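Local coordinates for protein probable TonB-dependent siderophore receptor PiuA (Acinetobacter baumannii, PDB 5FP1) that probably takes up iron across the outer membrane by binding iron-chelating siderophores, and may bind ferric enterobactin with micromolar affinity, at residues S125-A130 with T469-I474; I234-S239 with H700-A705; Q245-E250 with T657-S662. All coordinates share one frame; numbering follows the deposited sequence.

Interaction 1: S125-A130 with T469-I474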
loop_
_atom_site.group_PDB
_atom_site.type_symbol
_atom_site.label_atom_id
_atom_site.label_comp_id
_atom_site.label_asym_id
_atom_site.label_seq_id
_atom_site.Cartn_x
_atom_site.Cartn_y
_atom_site.Cartn_z
ATOM N N SER A 125 -10.293 7.810 10.167
ATOM C CA SER A 125 -9.769 7.534 11.495
ATOM C C SER A 125 -10.794 6.906 12.423
ATOM O O SER A 125 -10.404 6.178 13.322
ATOM C CB SER A 125 -9.145 8.773 12.158
ATOM O OG SER A 125 -7.974 9.188 11.480
ATOM N N ALA A 126 -12.096 7.151 12.237
ATOM C CA ALA A 126 -13.067 6.534 13.146
ATOM C C ALA A 126 -13.034 5.007 13.025
ATOM O O ALA A 126 -13.380 4.273 13.968
ATOM C CB ALA A 126 -14.462 7.084 12.903
ATOM N N MET A 127 -12.627 4.519 11.849
ATOM C CA MET A 127 -12.539 3.096 11.601
ATOM C C MET A 127 -11.147 2.541 11.952
ATOM O O MET A 127 -11.019 1.381 12.320
ATOM C CB MET A 127 -12.846 2.785 10.131
ATOM C CG MET A 127 -14.259 3.174 9.764
ATOM S SD MET A 127 -14.710 2.559 8.144
ATOM C CE MET A 127 -14.929 0.829 8.505
ATOM N N GLY A 128 -10.115 3.368 11.838
ATOM C CA GLY A 128 -8.740 2.866 11.939
ATOM C C GLY A 128 -7.806 3.543 12.923
ATOM O O GLY A 128 -6.695 3.055 13.146
ATOM N N GLY A 129 -8.245 4.625 13.552
ATOM C CA GLY A 129 -7.382 5.392 14.427
ATOM C C GLY A 129 -6.424 6.329 13.693
ATOM O O GLY A 129 -6.760 6.897 12.651
ATOM N N ALA A 130 -5.223 6.485 14.242
ATOM C CA ALA A 130 -4.257 7.396 13.676
ATOM C C ALA A 130 -4.035 7.106 12.198
ATOM O O ALA A 130 -3.968 5.952 11.791
ATOM C CB ALA A 130 -2.952 7.318 14.420
ATOM N N THR A 469 -11.967 11.279 16.705
ATOM C CA THR A 469 -12.333 11.385 15.312
ATOM C C THR A 469 -13.733 10.822 15.112
ATOM O O THR A 469 -14.273 10.087 15.973
ATOM C CB THR A 469 -11.335 10.646 14.396
ATOM O OG1 THR A 469 -11.224 9.283 14.794
ATOM C CG2 THR A 469 -9.994 11.293 14.498
ATOM N N TYR A 470 -14.348 11.192 13.999
ATOM C CA TYR A 470 -15.698 10.733 13.765
ATOM C C TYR A 470 -16.125 10.634 12.330
ATOM O O TYR A 470 -15.407 11.008 11.406
ATOM C CB TYR A 470 -16.667 11.608 14.566
ATOM C CG TYR A 470 -16.679 13.064 14.163
ATOM C CD1 TYR A 470 -15.780 13.972 14.724
ATOM C CD2 TYR A 470 -17.625 13.545 13.274
ATOM C CE1 TYR A 470 -15.802 15.315 14.359
ATOM C CE2 TYR A 470 -17.668 14.891 12.919
ATOM C CZ TYR A 470 -16.749 15.770 13.453
ATOM O OH TYR A 470 -16.799 17.109 13.087
ATOM N N GLN A 471 -17.318 10.085 12.150
ATOM C CA GLN A 471 -17.940 10.018 10.864
ATOM C C GLN A 471 -19.442 10.154 11.043
ATOM O O GLN A 471 -20.002 9.678 12.033
ATOM C CB GLN A 471 -17.604 8.715 10.129
ATOM C CG GLN A 471 -18.281 7.457 10.597
ATOM C CD GLN A 471 -17.682 6.197 9.950
ATOM O OE1 GLN A 471 -16.469 6.069 9.835
ATOM N NE2 GLN A 471 -18.536 5.272 9.533
ATOM N N ALA A 472 -20.079 10.795 10.074
ATOM C CA ALA A 472 -21.526 10.924 10.048
ATOM C C ALA A 472 -21.973 10.895 8.610
ATOM O O ALA A 472 -21.417 11.608 7.759
ATOM C CB ALA A 472 -21.947 12.246 10.697
ATOM N N GLY A 473 -22.978 10.086 8.313
ATOM C CA GLY A 473 -23.514 10.068 6.972
ATOM C C GLY A 473 -25.004 9.752 6.966
ATOM O O GLY A 473 -25.518 9.124 7.891
ATOM N N ILE A 474 -25.680 10.202 5.922
ATOM C CA ILE A 474 -27.068 9.812 5.675
ATOM C C ILE A 474 -27.169 9.184 4.312
ATOM O O ILE A 474 -26.669 9.740 3.337
ATOM C CB ILE A 474 -27.981 11.027 5.707
ATOM C CG1 ILE A 474 -27.911 11.672 7.093
ATOM C CG2 ILE A 474 -29.409 10.603 5.342
ATOM C CD1 ILE A 474 -28.564 13.033 7.168
HETATM O O HOH W 1 -13.347 9.171 10.494
#
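Plug meets barrel wall here: Ser125 and Ala126, on the short helix 125-128 of the plug domain, pack against Thr469 and Gln471 of barrel strand 459-476, in a buried contact made by van der Waals touches and one bridging water. Thr469 reaches over the start of the helix with both branches. Its OG1 lies 3.4 Å from Ser125 CB, and its CG2 comes within 3.5 Å of the same Ser125 CB. OG1 is also near Ala126 N, but the angle is too poor for a hydrogen bond. That N-H goes instead to a water 2.9 Å from Ala126 N, which in turn donates to Tyr470 O at 2.9 Å. Ala126 CB points at the strand and lies 3.9 Å from Tyr470 CA. Gln471 runs out along an extended chain (chi2 -170°) and sets its OE1 3.6 Å from Met127 CG and beside Ala126 CB, while its NE2 is hydrogen-bonded to Asp436 of the adjacent strand 433-450. The Tyr470 side chain turns away from the plug and touches a bound C8E detergent molecule. A direct polar tie runs to the next barrel strand, 482-493, where Ser125 OG bonds to Ala492 N. Between the two segments, with small Ser125 and Ala126 facing the strand, the water is the polar link, consistent with a plug seated closely in the barrel.

Interaction 2: I234-S239 with H700-A705. With PO4 (phosphate ion), chain B.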
loop_
_atom_site.group_PDB
_atom_site.type_symbol
_atom_site.label_atom_id
_atom_site.label_comp_id
_atom_site.label_asym_id
_atom_site.label_seq_id
_atom_site.Cartn_x
_atom_site.Cartn_y
_atom_site.Cartn_z
ATOM N N ILE A 234 15.515 5.718 -12.600
ATOM C CA ILE A 234 16.038 6.526 -13.705
ATOM C C ILE A 234 16.114 7.975 -13.234
ATOM O O ILE A 234 15.122 8.528 -12.692
ATOM C CB ILE A 234 15.174 6.397 -14.964
ATOM C CG1 ILE A 234 15.001 4.934 -15.358
ATOM C CG2 ILE A 234 15.754 7.227 -16.113
ATOM C CD1 ILE A 234 16.296 4.192 -15.673
ATOM N N PRO A 235 17.299 8.584 -13.355
ATOM C CA PRO A 235 17.485 9.931 -12.788
ATOM C C PRO A 235 16.721 10.988 -13.579
ATOM O O PRO A 235 16.635 10.876 -14.800
ATOM C CB PRO A 235 18.987 10.168 -12.937
ATOM C CG PRO A 235 19.378 9.335 -14.127
ATOM C CD PRO A 235 18.487 8.135 -14.104
ATOM N N TYR A 236 16.216 12.018 -12.906
ATOM C CA TYR A 236 15.599 13.153 -13.619
ATOM C C TYR A 236 16.708 13.926 -14.336
ATOM O O TYR A 236 17.803 14.139 -13.769
ATOM C CB TYR A 236 14.955 14.132 -12.650
ATOM C CG TYR A 236 13.758 13.590 -11.870
ATOM C CD1 TYR A 236 12.599 13.179 -12.524
ATOM C CD2 TYR A 236 13.784 13.520 -10.491
ATOM C CE1 TYR A 236 11.510 12.671 -11.819
ATOM C CE2 TYR A 236 12.684 13.059 -9.783
ATOM C CZ TYR A 236 11.563 12.628 -10.445
ATOM O OH TYR A 236 10.489 12.178 -9.701
ATOM N N TRP A 237 16.418 14.383 -15.555
ATOM C CA TRP A 237 17.370 15.214 -16.271
ATOM C C TRP A 237 16.690 16.093 -17.303
ATOM O O TRP A 237 15.798 15.649 -18.034
ATOM C CB TRP A 237 18.460 14.361 -16.957
ATOM C CG TRP A 237 19.668 15.183 -17.377
ATOM C CD1 TRP A 237 20.041 15.522 -18.660
ATOM C CD2 TRP A 237 20.593 15.834 -16.509
ATOM N NE1 TRP A 237 21.171 16.314 -18.636
ATOM C CE2 TRP A 237 21.534 16.523 -17.335
ATOM C CE3 TRP A 237 20.759 15.871 -15.122
ATOM C CZ2 TRP A 237 22.575 17.242 -16.816
ATOM C CZ3 TRP A 237 21.809 16.597 -14.608
ATOM C CH2 TRP A 237 22.695 17.293 -15.463
ATOM N N ASP A 238 17.162 17.334 -17.349
ATOM C CA ASP A 238 16.757 18.290 -18.382
ATOM C C ASP A 238 18.022 18.803 -19.099
ATOM O O ASP A 238 18.799 19.567 -18.524
ATOM C CB ASP A 238 16.018 19.434 -17.743
ATOM C CG ASP A 238 15.553 20.493 -18.756
ATOM O OD1 ASP A 238 16.235 20.695 -19.768
ATOM O OD2 ASP A 238 14.523 21.146 -18.499
ATOM N N SER A 239 18.218 18.344 -20.329
ATOM C CA SER A 239 19.451 18.609 -21.089
ATOM C C SER A 239 19.583 20.097 -21.407
ATOM O O SER A 239 20.675 20.644 -21.357
ATOM C CB SER A 239 19.434 17.835 -22.408
ATOM O OG SER A 239 19.720 16.479 -22.207
ATOM N N HIS A 700 15.675 13.573 -7.426
ATOM C CA HIS A 700 16.646 12.582 -7.884
ATOM C C HIS A 700 16.215 11.595 -8.981
ATOM O O HIS A 700 16.920 11.456 -9.990
ATOM C CB HIS A 700 17.236 11.806 -6.710
ATOM C CG HIS A 700 17.647 12.666 -5.557
ATOM N ND1 HIS A 700 18.478 13.760 -5.697
ATOM C CD2 HIS A 700 17.359 12.578 -4.234
ATOM C CE1 HIS A 700 18.673 14.313 -4.515
ATOM N NE2 HIS A 700 18.006 13.616 -3.609
ATOM N N TYR A 701 15.117 10.874 -8.783
ATOM C CA TYR A 701 14.793 9.767 -9.672
ATOM C C TYR A 701 13.337 9.380 -9.670
ATOM O O TYR A 701 12.546 9.762 -8.784
ATOM C CB TYR A 701 15.638 8.531 -9.324
ATOM C CG TYR A 701 15.112 7.767 -8.136
ATOM C CD1 TYR A 701 15.426 8.144 -6.834
ATOM C CD2 TYR A 701 14.277 6.673 -8.314
ATOM C CE1 TYR A 701 14.890 7.467 -5.736
ATOM C CE2 TYR A 701 13.795 5.961 -7.242
ATOM C CZ TYR A 701 14.097 6.352 -5.950
ATOM O OH TYR A 701 13.570 5.614 -4.895
ATOM N N ALA A 702 12.990 8.619 -10.697
ATOM C CA ALA A 702 11.705 7.949 -10.802
ATOM C C ALA A 702 11.907 6.468 -11.059
ATOM O O ALA A 702 12.937 6.047 -11.583
ATOM C CB ALA A 702 10.893 8.541 -11.914
ATOM N N THR A 703 10.902 5.668 -10.734
ATOM C CA THR A 703 11.011 4.228 -10.856
ATOM C C THR A 703 10.322 3.807 -12.134
ATOM O O THR A 703 9.144 4.107 -12.345
ATOM C CB THR A 703 10.331 3.513 -9.665
ATOM O OG1 THR A 703 10.974 3.910 -8.451
ATOM C CG2 THR A 703 10.394 2.001 -9.782
ATOM N N GLU A 704 11.056 3.097 -12.981
ATOM C CA GLU A 704 10.498 2.541 -14.202
ATOM C C GLU A 704 9.624 1.320 -13.948
ATOM O O GLU A 704 9.947 0.427 -13.158
ATOM C CB GLU A 704 11.647 2.213 -15.189
ATOM C CG GLU A 704 11.223 1.932 -16.624
ATOM C CD GLU A 704 12.428 1.697 -17.549
ATOM O OE1 GLU A 704 13.564 2.088 -17.186
ATOM O OE2 GLU A 704 12.236 1.117 -18.631
ATOM N N ALA A 705 8.481 1.262 -14.630
ATOM C CA ALA A 705 7.645 0.075 -14.581
ATOM C C ALA A 705 8.311 -1.057 -15.343
ATOM O O ALA A 705 9.184 -0.841 -16.181
ATOM C CB ALA A 705 6.271 0.369 -15.177
HETATM P P PO4 B . 19.799 13.473 -0.697
HETATM O O1 PO4 B . 20.857 14.104 -1.578
HETATM O O2 PO4 B . 19.579 12.060 -1.191
HETATM O O3 PO4 B . 18.491 14.260 -0.778
HETATM O O4 PO4 B . 20.284 13.442 0.742
#
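Ile234 N donates to Ala702 O at 2.8 Å, a nearly straight bond (173° at the hydrogen). Ala702 N returns the bond to Ile234 O at 2.9 Å, closing an antiparallel hydrogen-bonded pair. At the next step, Pro235 and Tyr701 form a non-hydrogen-bonded pair, with Pro235 CA only 4.1 Å from Tyr701 CA. Proline has no N-H to give, and the two side chains diverge. The ladder resumes less regularly with Tyr236 N, 3.1 Å from His700 O. His700 O also receives a CA-H...O contact from Pro235 CA at 3.2 Å. Tyr236 is turned back across the partner strand, CG lying beside its own backbone N (chi1 -66°), which spreads the ring over the backbone of Tyr701. One face lies against Tyr701 C, and CE1 reaches Ala702 CB at 4.2 Å. The Tyr236 hydroxyl is hydrogen-bonded to Tyr697 O. The side chains of Ile234 and Glu704 cross at a slant, with Ile234 CG1 3.7 Å from Glu704 OE1, while Glu704 OE2 accepts from Gly254 N. The CB of His700 leaves the backbone on the side away from strand 234-238, and its ring edge meets a phosphate ion probably left from crystallisation: NE2 donates to O3, and ND1 is hydrogen-bonded to Ser307. The phosphate would probably favour a positive imidazolium. Strand 701-704 is the middle member of a small three-stranded antiparallel sheet, flanked by 234-238 and 693-696. Ile234 and Tyr236 touch Phe693 and Ala696 of the latter strand, Pro235 and Tyr701 pack on Pro304 of strand 284-304, and the Tyr701 hydroxyl bonds to Gly75 O in a plug loop.

Interaction 3: Q245-E250 with T657-S662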
loop_
_atom_site.group_PDB
_atom_site.type_symbol
_atom_site.label_atom_id
_atom_site.label_comp_id
_atom_site.label_asym_id
_atom_site.label_seq_id
_atom_site.Cartn_x
_atom_site.Cartn_y
_atom_site.Cartn_z
ATOM N N GLN A 245 16.272 17.846 -13.259
ATOM C CA GLN A 245 14.839 18.142 -13.147
ATOM C C GLN A 245 14.166 17.757 -14.443
ATOM O O GLN A 245 14.819 17.286 -15.360
ATOM C CB GLN A 245 14.586 19.612 -12.769
ATOM C CG GLN A 245 14.905 20.603 -13.868
ATOM C CD GLN A 245 14.794 22.051 -13.414
ATOM O OE1 GLN A 245 13.842 22.751 -13.746
ATOM N NE2 GLN A 245 15.728 22.477 -12.623
ATOM N N GLY A 246 12.854 17.941 -14.503
ATOM C CA GLY A 246 12.081 17.506 -15.640
ATOM C C GLY A 246 11.658 16.055 -15.530
ATOM O O GLY A 246 11.260 15.570 -14.473
ATOM N N LYS A 247 11.725 15.366 -16.657
ATOM C CA LYS A 247 11.301 14.011 -16.756
ATOM C C LYS A 247 12.509 13.113 -16.584
ATOM O O LYS A 247 13.653 13.579 -16.594
ATOM C CB LYS A 247 10.693 13.771 -18.121
ATOM C CG LYS A 247 9.319 14.381 -18.264
ATOM C CD LYS A 247 8.789 14.241 -19.683
ATOM C CE LYS A 247 9.720 14.889 -20.698
ATOM N NZ LYS A 247 9.269 14.607 -22.089
ATOM N N PRO A 248 12.267 11.818 -16.459
ATOM C CA PRO A 248 13.409 10.924 -16.382
ATOM C C PRO A 248 14.307 10.988 -17.655
ATOM O O PRO A 248 13.819 11.243 -18.748
ATOM C CB PRO A 248 12.759 9.550 -16.227
ATOM C CG PRO A 248 11.433 9.828 -15.598
ATOM C CD PRO A 248 10.992 11.116 -16.225
ATOM N N ALA A 249 15.605 10.786 -17.466
ATOM C CA ALA A 249 16.574 10.800 -18.542
ATOM C C ALA A 249 16.150 9.906 -19.681
ATOM O O ALA A 249 15.562 8.836 -19.480
ATOM C CB ALA A 249 17.940 10.363 -18.018
ATOM N N GLU A 250 16.475 10.335 -20.893
ATOM C CA GLU A 250 16.203 9.522 -22.097
ATOM C C GLU A 250 17.319 8.501 -22.279
ATOM O O GLU A 250 18.339 8.784 -22.937
ATOM C CB GLU A 250 16.139 10.456 -23.320
ATOM C CG GLU A 250 14.980 11.432 -23.225
ATOM C CD GLU A 250 13.627 10.726 -23.375
ATOM O OE1 GLU A 250 13.589 9.566 -23.841
ATOM O OE2 GLU A 250 12.596 11.333 -23.022
ATOM N N THR A 657 8.433 20.651 -10.788
ATOM C CA THR A 657 9.472 20.707 -11.826
ATOM C C THR A 657 10.025 19.333 -12.212
ATOM O O THR A 657 10.795 19.212 -13.166
ATOM C CB THR A 657 10.672 21.543 -11.345
ATOM O OG1 THR A 657 11.252 20.962 -10.172
ATOM C CG2 THR A 657 10.251 22.961 -11.024
ATOM N N LYS A 658 9.640 18.312 -11.451
ATOM C CA LYS A 658 10.079 16.920 -11.647
ATOM C C LYS A 658 8.853 16.044 -11.755
ATOM O O LYS A 658 7.962 16.072 -10.885
ATOM C CB LYS A 658 10.958 16.500 -10.476
ATOM C CG LYS A 658 12.141 17.444 -10.304
ATOM C CD LYS A 658 13.014 17.169 -9.091
ATOM C CE LYS A 658 13.967 18.325 -8.854
ATOM N NZ LYS A 658 14.809 18.155 -7.637
ATOM N N TRP A 659 8.764 15.284 -12.838
ATOM C CA TRP A 659 7.562 14.534 -13.116
ATOM C C TRP A 659 7.787 13.340 -14.032
ATOM O O TRP A 659 8.864 13.174 -14.627
ATOM C CB TRP A 659 6.500 15.458 -13.708
ATOM C CG TRP A 659 6.660 15.796 -15.123
ATOM C CD1 TRP A 659 6.134 15.129 -16.217
ATOM C CD2 TRP A 659 7.358 16.906 -15.635
ATOM N NE1 TRP A 659 6.488 15.763 -17.365
ATOM C CE2 TRP A 659 7.239 16.863 -17.042
ATOM C CE3 TRP A 659 8.052 17.954 -15.044
ATOM C CZ2 TRP A 659 7.805 17.828 -17.867
ATOM C CZ3 TRP A 659 8.628 18.916 -15.873
ATOM C CH2 TRP A 659 8.500 18.839 -17.266
ATOM N N VAL A 660 6.778 12.481 -14.104
ATOM C CA VAL A 660 6.774 11.395 -15.056
ATOM C C VAL A 660 5.535 11.576 -15.915
ATOM O O VAL A 660 4.488 12.045 -15.417
ATOM C CB VAL A 660 6.808 10.010 -14.379
ATOM C CG1 VAL A 660 8.093 9.852 -13.582
ATOM C CG2 VAL A 660 5.581 9.792 -13.492
ATOM N N PRO A 661 5.633 11.212 -17.203
ATOM C CA PRO A 661 4.529 11.511 -18.121
ATOM C C PRO A 661 3.351 10.568 -18.005
ATOM O O PRO A 661 3.452 9.489 -17.400
ATOM C CB PRO A 661 5.169 11.389 -19.518
ATOM C CG PRO A 661 6.390 10.566 -19.319
ATOM C CD PRO A 661 6.863 10.822 -17.913
ATOM N N SER A 662 2.235 10.963 -18.611
ATOM C CA SER A 662 1.080 10.088 -18.739
ATOM C C SER A 662 1.409 8.831 -19.507
ATOM O O SER A 662 2.381 8.778 -20.262
ATOM C CB SER A 662 -0.041 10.818 -19.483
ATOM O OG SER A 662 0.372 11.103 -20.803
HETATM O O HOH W 2 11.354 21.061 -14.916
#
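The Trp659 indole carries two groups on one face: Lys247 CG, 3.6 Å from the centroid of its five-membered ring in a CH-pi contact, and, toward the rim, the backbone of Gly246, whose CA is 3.7 Å from CZ3. Lys247 crosses the ring obliquely; its first torsion (chi1 -74°) sets CG beside the backbone N and over the indole, with CD close to NE1. Trp659 also makes a cation-pi contact with Lys649. The backbones are bridged at Gly246 and Lys658: Gly246 N donates to Thr657 O at 2.8 Å, and Trp659 N gives a 3.0 Å bond to Gly246 O. Gly246 O also takes a CA-H...O contact from Lys658 CA. Thr657 O has a second donor, a water 2.6 Å away that also donates to Gln245 OE1. Further along, Pro248 CG meets Val660 CG1 at 3.9 Å, the two side chains at about a right angle. Gly246 takes the corner with positive phi (86°), a conformation glycine readily adopts. Two backbone bonds and the water on Thr657 O thus fix the corner to the start of a barrel strand, while Lys247 offers the indole its methylenes and Lys649 its charge.

From the N terminus, the chain passes the plug helix of interaction 1, enters the barrel and, after strand 215-226, reaches strand 234-238 of interaction 2 and the 245-250 corner of interaction 3. Strand 459-476 closes interaction 1, tying plug to barrel; 657-662 closes interaction 3, and 700-705 closes interaction 2 last. Interaction 3 is nested inside the loop of interaction 2, and interaction 1 crosses both. Together, interactions 2 and 3 join the region after strand 215-226 to strand 701-704 and strand 659-673. They touch where Pro235 and Trp237 probably bond to the backbone of Ala249 and Lys247. Interaction 1 lies apart, its centre about 39 Å from that of interaction 2.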